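Local structure of uncharacterized protein (Bacteroides ovatus, 3P02) at residues R55-L66 / A123-D131; V221-I232 / Y244-S252. The protein is of unknown function but joins an N-terminal domain of the E-set clan to a BT_3044-like C-terminal domain in a single chain rich in beta strands. One frame throughout, in Å; residues are numbered along the deposited sequence. Where two conformers were deposited one is given.

Contact 1. Residues R55-L66 / A123-D131; sequences RLVSFSLRDDTL and ALPLKVCED. With EDO (1,2-ethanediol), chain E.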
loop_
_atom_site.group_PDB
_atom_site.type_symbol
_atom_site.label_atom_id
_atom_site.label_comp_id
_atom_site.label_asym_id
_atom_site.label_seq_id
_atom_site.Cartn_x
_atom_site.Cartn_y
_atom_site.Cartn_z
ATOM N N ARG A 55 -34.619 -4.189 -7.280
ATOM C CA ARG A 55 -33.783 -5.198 -6.619
ATOM C C ARG A 55 -33.323 -4.688 -5.281
ATOM O O ARG A 55 -32.753 -3.604 -5.234
ATOM C CB ARG A 55 -32.536 -5.546 -7.483
ATOM C CG ARG A 55 -32.800 -5.854 -8.973
ATOM C CD ARG A 55 -33.533 -7.164 -9.224
ATOM N NE ARG A 55 -32.600 -8.298 -9.181
ATOM C CZ ARG A 55 -31.977 -8.807 -10.240
ATOM N NH1 ARG A 55 -32.194 -8.309 -11.450
ATOM N NH2 ARG A 55 -31.145 -9.829 -10.099
ATOM N N LEU A 56 -33.542 -5.452 -4.196
ATOM C CA LEU A 56 -32.989 -5.068 -2.901
ATOM C C LEU A 56 -31.724 -5.917 -2.694
ATOM O O LEU A 56 -31.763 -7.140 -2.532
ATOM C CB LEU A 56 -33.993 -5.170 -1.745
ATOM C CG LEU A 56 -33.523 -4.619 -0.374
ATOM C CD1 LEU A 56 -33.183 -3.119 -0.433
ATOM C CD2 LEU A 56 -34.587 -4.851 0.695
ATOM N N VAL A 57 -30.586 -5.243 -2.785
ATOM C CA VAL A 57 -29.280 -5.876 -2.755
ATOM C C VAL A 57 -28.646 -5.740 -1.387
ATOM O O VAL A 57 -28.782 -4.683 -0.768
ATOM C CB VAL A 57 -28.413 -5.188 -3.847
ATOM C CG1 VAL A 57 -27.132 -5.943 -4.064
ATOM C CG2 VAL A 57 -29.186 -5.094 -5.167
ATOM N N SER A 58 -27.993 -6.821 -0.914
ATOM C CA SER A 58 -27.294 -6.792 0.369
ATOM C C SER A 58 -25.800 -6.958 0.153
ATOM O O SER A 58 -25.374 -7.657 -0.775
ATOM C CB SER A 58 -27.819 -7.856 1.330
ATOM O OG SER A 58 -27.281 -9.141 1.095
ATOM N N PHE A 59 -25.021 -6.293 0.997
ATOM C CA PHE A 59 -23.557 -6.337 0.952
ATOM C C PHE A 59 -23.072 -6.732 2.306
ATOM O O PHE A 59 -23.534 -6.190 3.316
ATOM C CB PHE A 59 -22.984 -4.969 0.570
ATOM C CG PHE A 59 -23.541 -4.429 -0.719
ATOM C CD1 PHE A 59 -23.035 -4.850 -1.942
ATOM C CD2 PHE A 59 -24.541 -3.467 -0.712
ATOM C CE1 PHE A 59 -23.523 -4.317 -3.136
ATOM C CE2 PHE A 59 -25.056 -2.966 -1.907
ATOM C CZ PHE A 59 -24.547 -3.397 -3.113
ATOM N N SER A 60 -22.132 -7.652 2.352
ATOM C CA SER A 60 -21.641 -8.067 3.643
ATOM C C SER A 60 -20.195 -8.404 3.580
ATOM O O SER A 60 -19.673 -8.796 2.530
ATOM C CB SER A 60 -22.418 -9.284 4.137
ATOM O OG SER A 60 -22.125 -10.428 3.352
ATOM N N LEU A 61 -19.557 -8.306 4.744
ATOM C CA LEU A 61 -18.205 -8.772 4.927
ATOM C C LEU A 61 -18.256 -10.288 4.741
ATOM O O LEU A 61 -19.111 -10.948 5.353
ATOM C CB LEU A 61 -17.761 -8.377 6.336
ATOM C CG LEU A 61 -16.440 -8.953 6.804
ATOM C CD1 LEU A 61 -15.290 -8.199 6.178
ATOM C CD2 LEU A 61 -16.357 -8.893 8.318
ATOM N N ARG A 62 -17.422 -10.835 3.847
ATOM C CA ARG A 62 -17.444 -12.271 3.557
ATOM C C ARG A 62 -16.359 -12.956 4.410
ATOM O O ARG A 62 -15.161 -12.830 4.155
ATOM C CB ARG A 62 -17.291 -12.465 2.045
ATOM C CG ARG A 62 -17.574 -13.861 1.567
ATOM C CD ARG A 62 -18.944 -14.414 1.933
ATOM N NE ARG A 62 -18.803 -15.871 1.864
ATOM C CZ ARG A 62 -19.801 -16.745 1.814
ATOM N NH1 ARG A 62 -21.071 -16.322 1.764
ATOM N NH2 ARG A 62 -19.545 -18.052 1.785
ATOM N N ASP A 63 -16.814 -13.653 5.468
ATOM C CA ASP A 63 -15.978 -14.240 6.514
ATOM C C ASP A 63 -15.027 -15.379 6.059
ATOM O O ASP A 63 -14.060 -15.651 6.768
ATOM C CB ASP A 63 -16.882 -14.716 7.659
ATOM C CG ASP A 63 -17.667 -13.579 8.311
ATOM O OD1 ASP A 63 -17.087 -12.489 8.502
ATOM O OD2 ASP A 63 -18.863 -13.785 8.631
ATOM N N ASP A 64 -15.276 -16.038 4.892
ATOM C CA ASP A 64 -14.384 -17.153 4.480
ATOM C C ASP A 64 -13.415 -16.844 3.317
ATOM O O ASP A 64 -12.570 -17.681 2.972
ATOM C CB ASP A 64 -15.250 -18.353 4.039
ATOM C CG ASP A 64 -16.156 -18.054 2.849
ATOM O OD1 ASP A 64 -16.257 -16.864 2.465
ATOM O OD2 ASP A 64 -16.883 -18.970 2.411
ATOM N N THR A 65 -13.560 -15.670 2.678
ATOM C CA THR A 65 -12.775 -15.350 1.482
ATOM C C THR A 65 -11.288 -15.310 1.691
ATOM O O THR A 65 -10.550 -15.907 0.896
ATOM C CB THR A 65 -13.182 -13.967 0.946
ATOM O OG1 THR A 65 -14.591 -13.940 0.791
ATOM C CG2 THR A 65 -12.484 -13.621 -0.366
ATOM N N LEU A 66 -10.836 -14.595 2.719
ATOM C CA LEU A 66 -9.403 -14.407 2.902
ATOM C C LEU A 66 -8.671 -15.664 3.189
ATOM O O LEU A 66 -7.537 -15.798 2.702
ATOM C CB LEU A 66 -9.085 -13.384 3.989
ATOM C CG LEU A 66 -9.474 -11.951 3.654
ATOM C CD1 LEU A 66 -9.044 -11.031 4.783
ATOM C CD2 LEU A 66 -8.901 -11.518 2.273
ATOM N N ALA A 123 -7.042 -6.323 3.996
ATOM C CA ALA A 123 -7.998 -6.506 2.913
ATOM C C ALA A 123 -9.416 -6.528 3.436
ATOM O O ALA A 123 -9.678 -6.996 4.535
ATOM C CB ALA A 123 -7.688 -7.797 2.137
ATOM N N LEU A 124 -10.340 -6.061 2.605
ATOM C CA LEU A 124 -11.758 -6.027 2.918
ATOM C C LEU A 124 -12.515 -6.898 1.883
ATOM O O LEU A 124 -12.641 -6.502 0.717
ATOM C CB LEU A 124 -12.266 -4.565 2.913
ATOM C CG LEU A 124 -13.766 -4.374 3.121
ATOM C CD1 LEU A 124 -14.235 -4.958 4.481
ATOM C CD2 LEU A 124 -14.158 -2.886 2.976
ATOM N N PRO A 125 -12.938 -8.114 2.310
ATOM C CA PRO A 125 -13.632 -9.025 1.390
ATOM C C PRO A 125 -15.146 -8.794 1.460
ATOM O O PRO A 125 -15.729 -8.863 2.537
ATOM C CB PRO A 125 -13.208 -10.411 1.918
ATOM C CG PRO A 125 -13.105 -10.225 3.418
ATOM C CD PRO A 125 -12.719 -8.738 3.638
ATOM N N LEU A 126 -15.781 -8.470 0.330
ATOM C CA LEU A 126 -17.203 -8.124 0.320
ATOM C C LEU A 126 -17.974 -8.947 -0.644
ATOM O O LEU A 126 -17.521 -9.090 -1.776
ATOM C CB LEU A 126 -17.378 -6.645 -0.119
ATOM C CG LEU A 126 -16.607 -5.614 0.649
ATOM C CD1 LEU A 126 -16.763 -4.259 -0.004
ATOM C CD2 LEU A 126 -17.102 -5.548 2.071
ATOM N N LYS A 127 -19.165 -9.396 -0.261
ATOM C CA LYS A 127 -19.982 -10.147 -1.205
ATOM C C LYS A 127 -21.320 -9.453 -1.390
ATOM O O LYS A 127 -21.868 -8.915 -0.437
ATOM C CB LYS A 127 -20.204 -11.598 -0.706
ATOM C CG LYS A 127 -21.021 -12.452 -1.692
ATOM C CD LYS A 127 -21.094 -13.918 -1.305
ATOM C CE LYS A 127 -21.843 -14.689 -2.360
ATOM N NZ LYS A 127 -22.035 -16.122 -1.972
ATOM N N VAL A 128 -21.845 -9.507 -2.605
ATOM C CA VAL A 128 -23.153 -8.970 -2.949
ATOM C C VAL A 128 -24.119 -10.159 -3.094
ATOM O O VAL A 128 -23.741 -11.190 -3.672
ATOM C CB VAL A 128 -23.120 -8.026 -4.205
ATOM C CG1 VAL A 128 -22.571 -8.716 -5.454
ATOM C CG2 VAL A 128 -24.500 -7.423 -4.474
ATOM N N CYS A 129 -25.366 -10.007 -2.558
ATOM C CA CYS A 129 -26.410 -11.034 -2.534
ATOM C C CYS A 129 -27.784 -10.380 -2.681
ATOM O O CYS A 129 -27.899 -9.171 -2.544
ATOM C CB CYS A 129 -26.308 -11.792 -1.210
ATOM S SG CYS A 129 -27.118 -13.407 -1.195
ATOM N N GLU A 130 -28.812 -11.177 -2.873
ATOM C CA GLU A 130 -30.217 -10.807 -2.869
ATOM C C GLU A 130 -30.854 -11.802 -1.940
ATOM O O GLU A 130 -30.609 -13.004 -2.109
ATOM C CB GLU A 130 -30.857 -10.843 -4.255
ATOM C CG GLU A 130 -30.433 -9.708 -5.148
ATOM C CD GLU A 130 -31.114 -9.818 -6.487
ATOM O OE1 GLU A 130 -30.658 -10.622 -7.332
ATOM O OE2 GLU A 130 -32.159 -9.153 -6.658
ATOM N N ASP A 131 -31.412 -11.310 -0.819
ATOM C CA ASP A 131 -31.983 -12.155 0.229
ATOM C C ASP A 131 -33.403 -12.582 -0.130
ATOM O O ASP A 131 -33.585 -13.674 -0.668
ATOM C CB ASP A 131 -31.948 -11.439 1.594
ATOM C CG ASP A 131 -30.561 -11.277 2.213
ATOM O OD1 ASP A 131 -29.614 -11.964 1.755
ATOM O OD2 ASP A 131 -30.428 -10.485 3.170
HETATM C C1 EDO E . -24.167 -15.782 0.509
HETATM O O1 EDO E . -24.362 -16.876 -0.388
HETATM C C2 EDO E . -25.289 -15.705 1.533
HETATM O O2 EDO E . -25.094 -14.532 2.330
HETATM O O HOH W 1 -34.058 -8.276 -5.076
HETATM O O HOH W 2 -31.157 -8.583 -0.155
HETATM O O HOH W 3 -24.055 -10.189 1.019
#
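Strands 55-61 and 123-130 pair antiparallel inside the mixed sheet of the N-terminal domain, from a salt bridge between R55 and E130 at one end to P125 wedged under the following turn at the other. R55 grips the carboxylate side-on: NE meets OE2 of E130 at 2.7 Å and NH2 meets OE1, both on the syn side and both almost straight. The oxygens lie in the guanidinium plane, yet the carboxylate is turned 32° from it. Bends at chi2 (-70°) and chi3 (-81°) curl the arginine back to reach this acid. Y136 also bonds OE1, and a water ties OE2 to L56 N. With an alanine at R55, E130 is likely to lose its countercharge and turn more freely, though Y136 would still hold OE1, and Q11 O to lose its NH2 partner. Between the ends, S58 with C129 and S60 with K127 form the hydrogen-bonded pairs of a ladder whose sheet continues beyond both strands, S58 N reaching C129 O at 2.9 Å. The domain belongs to the E-set clan, whose members have immunoglobulin-like beta-sandwich folds, and the alternation suits such a sheet: F59 and V128 turn inward, CE1 of F59 3.5 Å from CG2 of V128, while V43 and I13 of the other sheet pack against this side. S60 and K127 take the other face, where K127 NZ bonds Y136 O. R62 runs alongside K127 but spends its guanidinium on D64, NE to OD1 2.8 Å. The last rung, R62 N to P125 O, follows the pair L61 with L126; T65 CB touches P125 CB at 3.7 Å.

Contact 2. Residues V221-I232 / Y244-S252; sequences VDSKKDLYKMKI and YSTPTYKVS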
loop_
_atom_site.group_PDB
_atom_site.type_symbol
_atom_site.label_atom_id
_atom_site.label_comp_id
_atom_site.label_asym_id
_atom_site.label_seq_id
_atom_site.Cartn_x
_atom_site.Cartn_y
_atom_site.Cartn_z
ATOM N N VAL A 221 17.763 23.325 5.987
ATOM C CA VAL A 221 19.088 23.141 6.586
ATOM C C VAL A 221 19.781 24.518 6.707
ATOM O O VAL A 221 20.340 24.877 7.750
ATOM C CB VAL A 221 19.947 22.177 5.729
ATOM C CG1 VAL A 221 21.394 22.145 6.228
ATOM C CG2 VAL A 221 19.350 20.768 5.718
ATOM N N ASP A 222 19.728 25.266 5.608
ATOM C CA ASP A 222 20.350 26.576 5.460
ATOM C C ASP A 222 19.318 27.443 4.773
ATOM O O ASP A 222 18.833 27.071 3.696
ATOM C CB ASP A 222 21.632 26.393 4.630
ATOM C CG ASP A 222 22.419 27.648 4.291
ATOM O OD1 ASP A 222 21.836 28.749 4.339
ATOM O OD2 ASP A 222 23.606 27.518 3.933
ATOM N N SER A 223 18.933 28.568 5.412
ATOM C CA SER A 223 17.897 29.464 4.878
ATOM C C SER A 223 18.175 29.884 3.426
ATOM O O SER A 223 17.240 30.153 2.677
ATOM C CB SER A 223 17.783 30.715 5.749
ATOM O OG SER A 223 19.016 31.418 5.774
ATOM N N LYS A 224 19.463 29.904 3.033
ATOM C CA LYS A 224 19.897 30.317 1.694
ATOM C C LYS A 224 19.772 29.210 0.637
ATOM O O LYS A 224 19.938 29.504 -0.550
ATOM C CB LYS A 224 21.358 30.788 1.736
ATOM C CG LYS A 224 21.571 32.118 2.458
ATOM C CD LYS A 224 23.045 32.491 2.429
ATOM C CE LYS A 224 23.356 33.649 3.348
ATOM N NZ LYS A 224 24.796 34.013 3.292
ATOM N N LYS A 225 19.517 27.947 1.058
ATOM C CA LYS A 225 19.482 26.802 0.134
ATOM C C LYS A 225 18.132 26.062 0.205
ATOM O O LYS A 225 17.269 26.470 0.982
ATOM C CB LYS A 225 20.660 25.871 0.446
ATOM C CG LYS A 225 22.008 26.467 0.042
ATOM C CD LYS A 225 23.168 25.767 0.715
ATOM C CE LYS A 225 24.458 26.513 0.448
ATOM N NZ LYS A 225 25.628 25.836 1.071
ATOM N N ASP A 226 17.917 25.012 -0.613
ATOM C CA ASP A 226 16.620 24.340 -0.556
ATOM C C ASP A 226 16.730 22.886 -0.037
ATOM O O ASP A 226 15.887 22.048 -0.368
ATOM C CB ASP A 226 15.839 24.416 -1.883
ATOM C CG ASP A 226 16.583 24.080 -3.158
ATOM O OD1 ASP A 226 17.816 23.949 -3.110
ATOM O OD2 ASP A 226 15.930 24.007 -4.224
ATOM N N LEU A 227 17.726 22.612 0.824
ATOM C CA LEU A 227 17.845 21.317 1.499
ATOM C C LEU A 227 16.937 21.382 2.721
ATOM O O LEU A 227 16.871 22.428 3.393
ATOM C CB LEU A 227 19.292 21.011 1.925
ATOM C CG LEU A 227 20.251 20.395 0.910
ATOM C CD1 LEU A 227 20.707 21.428 -0.120
ATOM C CD2 LEU A 227 21.509 19.886 1.627
ATOM N N TYR A 228 16.247 20.295 3.025
ATOM C CA TYR A 228 15.363 20.236 4.178
ATOM C C TYR A 228 15.815 19.171 5.158
ATOM O O TYR A 228 16.338 18.136 4.755
ATOM C CB TYR A 228 13.926 19.986 3.743
ATOM C CG TYR A 228 13.293 21.220 3.146
ATOM C CD1 TYR A 228 12.666 22.163 3.953
ATOM C CD2 TYR A 228 13.416 21.499 1.788
ATOM C CE1 TYR A 228 12.142 23.340 3.417
ATOM C CE2 TYR A 228 12.938 22.692 1.248
ATOM C CZ TYR A 228 12.280 23.599 2.063
ATOM O OH TYR A 228 11.793 24.768 1.526
ATOM N N LYS A 229 15.623 19.448 6.448
ATOM C CA LYS A 229 16.010 18.539 7.533
ATOM C C LYS A 229 15.056 17.340 7.618
ATOM O O LYS A 229 13.869 17.416 7.257
ATOM C CB LYS A 229 15.948 19.278 8.899
ATOM C CG LYS A 229 16.970 20.385 9.057
ATOM C CD LYS A 229 16.764 21.106 10.411
ATOM C CE LYS A 229 17.444 22.437 10.382
ATOM N NZ LYS A 229 17.305 23.111 11.695
HETATM N N MSE A 230 15.593 16.249 8.159
HETATM C CA MSE A 230 14.856 15.023 8.447
HETATM C C MSE A 230 15.204 14.529 9.823
HETATM O O MSE A 230 16.212 14.944 10.423
HETATM C CB MSE A 230 15.213 13.940 7.426
HETATM C CG MSE A 230 14.860 14.351 6.005
HETATM SE SE MSE A 230 15.112 12.901 4.794
HETATM C CE MSE A 230 13.608 11.832 5.471
ATOM N N LYS A 231 14.364 13.625 10.324
ATOM C CA LYS A 231 14.655 12.830 11.514
ATOM C C LYS A 231 14.733 11.378 11.048
ATOM O O LYS A 231 14.006 10.992 10.133
ATOM C CB LYS A 231 13.596 13.006 12.607
ATOM C CG LYS A 231 13.613 14.421 13.195
ATOM C CD LYS A 231 12.494 14.651 14.197
ATOM C CE LYS A 231 12.468 16.078 14.692
ATOM N NZ LYS A 231 11.341 16.311 15.633
ATOM N N ILE A 232 15.582 10.589 11.684
ATOM C CA ILE A 232 15.700 9.159 11.421
ATOM C C ILE A 232 15.781 8.439 12.769
ATOM O O ILE A 232 16.515 8.888 13.666
ATOM C CB ILE A 232 16.906 8.806 10.482
ATOM C CG1 ILE A 232 16.794 7.332 10.007
ATOM C CG2 ILE A 232 18.288 9.113 11.163
ATOM C CD1 ILE A 232 17.876 6.923 8.912
ATOM N N TYR A 244 24.714 8.220 12.395
ATOM C CA TYR A 244 25.862 9.120 12.429
ATOM C C TYR A 244 25.577 10.464 11.771
ATOM O O TYR A 244 26.447 11.341 11.782
ATOM C CB TYR A 244 27.095 8.467 11.789
ATOM C CG TYR A 244 27.512 7.236 12.548
ATOM C CD1 TYR A 244 28.118 7.337 13.792
ATOM C CD2 TYR A 244 27.274 5.964 12.033
ATOM C CE1 TYR A 244 28.483 6.201 14.514
ATOM C CE2 TYR A 244 27.641 4.818 12.739
ATOM C CZ TYR A 244 28.258 4.943 13.979
ATOM O OH TYR A 244 28.641 3.833 14.700
ATOM N N SER A 245 24.399 10.609 11.135
ATOM C CA SER A 245 24.036 11.886 10.550
ATOM C C SER A 245 22.565 11.981 10.334
ATOM O O SER A 245 21.924 10.992 9.957
ATOM C CB SER A 245 24.746 12.143 9.222
ATOM O OG SER A 245 24.544 11.071 8.329
ATOM N N THR A 246 22.023 13.179 10.559
ATOM C CA THR A 246 20.597 13.347 10.281
ATOM C C THR A 246 20.454 13.504 8.774
ATOM O O THR A 246 21.148 14.325 8.140
ATOM C CB THR A 246 19.967 14.513 11.052
ATOM O OG1 THR A 246 20.702 15.680 10.741
ATOM C CG2 THR A 246 19.934 14.275 12.554
ATOM N N PRO A 247 19.570 12.703 8.143
ATOM C CA PRO A 247 19.442 12.816 6.682
ATOM C C PRO A 247 18.859 14.164 6.252
ATOM O O PRO A 247 18.309 14.930 7.062
ATOM C CB PRO A 247 18.503 11.648 6.305
ATOM C CG PRO A 247 18.457 10.752 7.500
ATOM C CD PRO A 247 18.678 11.652 8.683
ATOM N N THR A 248 19.030 14.477 4.958
ATOM C CA THR A 248 18.479 15.689 4.337
ATOM C C THR A 248 17.714 15.308 3.072
ATOM O O THR A 248 17.908 14.212 2.527
ATOM C CB THR A 248 19.566 16.708 3.989
ATOM O OG1 THR A 248 20.417 16.129 2.985
ATOM C CG2 THR A 248 20.355 17.175 5.202
ATOM N N TYR A 249 16.850 16.195 2.595
ATOM C CA TYR A 249 16.176 15.905 1.333
ATOM C C TYR A 249 15.947 17.162 0.545
ATOM O O TYR A 249 15.952 18.284 1.085
ATOM C CB TYR A 249 14.851 15.143 1.506
ATOM C CG TYR A 249 13.711 15.964 2.069
ATOM C CD1 TYR A 249 13.652 16.279 3.422
ATOM C CD2 TYR A 249 12.657 16.373 1.259
ATOM C CE1 TYR A 249 12.567 16.967 3.958
ATOM C CE2 TYR A 249 11.562 17.073 1.787
ATOM C CZ TYR A 249 11.531 17.377 3.136
ATOM O OH TYR A 249 10.494 18.113 3.659
ATOM N N LYS A 250 15.745 16.952 -0.755
ATOM C CA LYS A 250 15.387 17.991 -1.702
ATOM C C LYS A 250 14.218 17.494 -2.506
ATOM O O LYS A 250 14.121 16.291 -2.804
ATOM C CB LYS A 250 16.557 18.348 -2.621
ATOM C CG LYS A 250 17.718 19.053 -1.927
ATOM C CD LYS A 250 18.746 19.572 -2.947
ATOM C CE LYS A 250 18.327 20.884 -3.573
ATOM N NZ LYS A 250 19.277 21.328 -4.628
ATOM N N VAL A 251 13.309 18.402 -2.806
ATOM C CA VAL A 251 12.108 18.120 -3.599
ATOM C C VAL A 251 12.106 19.092 -4.738
ATOM O O VAL A 251 12.209 20.298 -4.492
ATOM C CB VAL A 251 10.770 18.206 -2.814
ATOM C CG1 VAL A 251 9.582 17.935 -3.734
ATOM C CG2 VAL A 251 10.727 17.253 -1.648
ATOM N N SER A 252 11.919 18.611 -5.970
ATOM C CA SER A 252 11.822 19.477 -7.154
ATOM C C SER A 252 10.891 18.851 -8.159
ATOM O O SER A 252 10.662 17.639 -8.132
ATOM C CB SER A 252 13.190 19.693 -7.806
ATOM O OG SER A 252 13.789 18.441 -8.100
HETATM O O HOH W 4 14.019 21.240 -2.090
HETATM O O HOH W 5 15.257 21.430 -4.926
#
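A beta hairpin of the C-terminal domain brings strands 228-234 and 242-255 together; near the start of the first, Y228 and Y249 are hydrogen-bonded in both directions, Y228 N reaching Y249 O at 2.8 Å. Y249 carries much of the packing. With CG set between its backbone N and carbonyl carbon (chi1 73°), its ring swings across the neighbouring strand, and CB of Y228 sits over one face, 3.7 Å from the ring centroid, in a CH-pi contact. The two tyrosine rings meet obliquely, their planes 40° apart. Selenomethionine M230 comes in at about a right angle: its CG lies 3.4 Å from CD1 of Y249, and SE makes an oblique Met-aromatic contact. The Y249 hydroxyl bonds T217 O on strand 211-220, and F216 meets the ring edge-to-face. Further along, I232 CG2 packs on P247 CD at 3.6 Å, with M230 SE touching CB of the same proline. Toward the exposed end, K250 NZ comes 3.4 Å from OD1 of one D226 conformer, a loose salt bridge, and a water links D226 O to V251 N. The whole is a hairpin in an antiparallel meander, flanked by strands 211-220 and 262-278.

In the fold
The two contacts lie on opposite sides of the chain's centre, their nearest atoms about 28 Å apart, and share no strand or sheet: contact 1 belongs to the N-terminal domain, contact 2 to the C-terminal one. Both are antiparallel and partly buried. Contact 1 joins strands distant in sequence through a longer ladder, with an apolar face turned toward a second sheet and a bidentate salt bridge at one margin. Contact 2 is local, closing a hairpin with fewer backbone bonds, and relies more on a tyrosine ring, a selenomethionine and a proline; its salt bridge is looser and lies among exposed residues. Buried side chains are more numerous in contact 1.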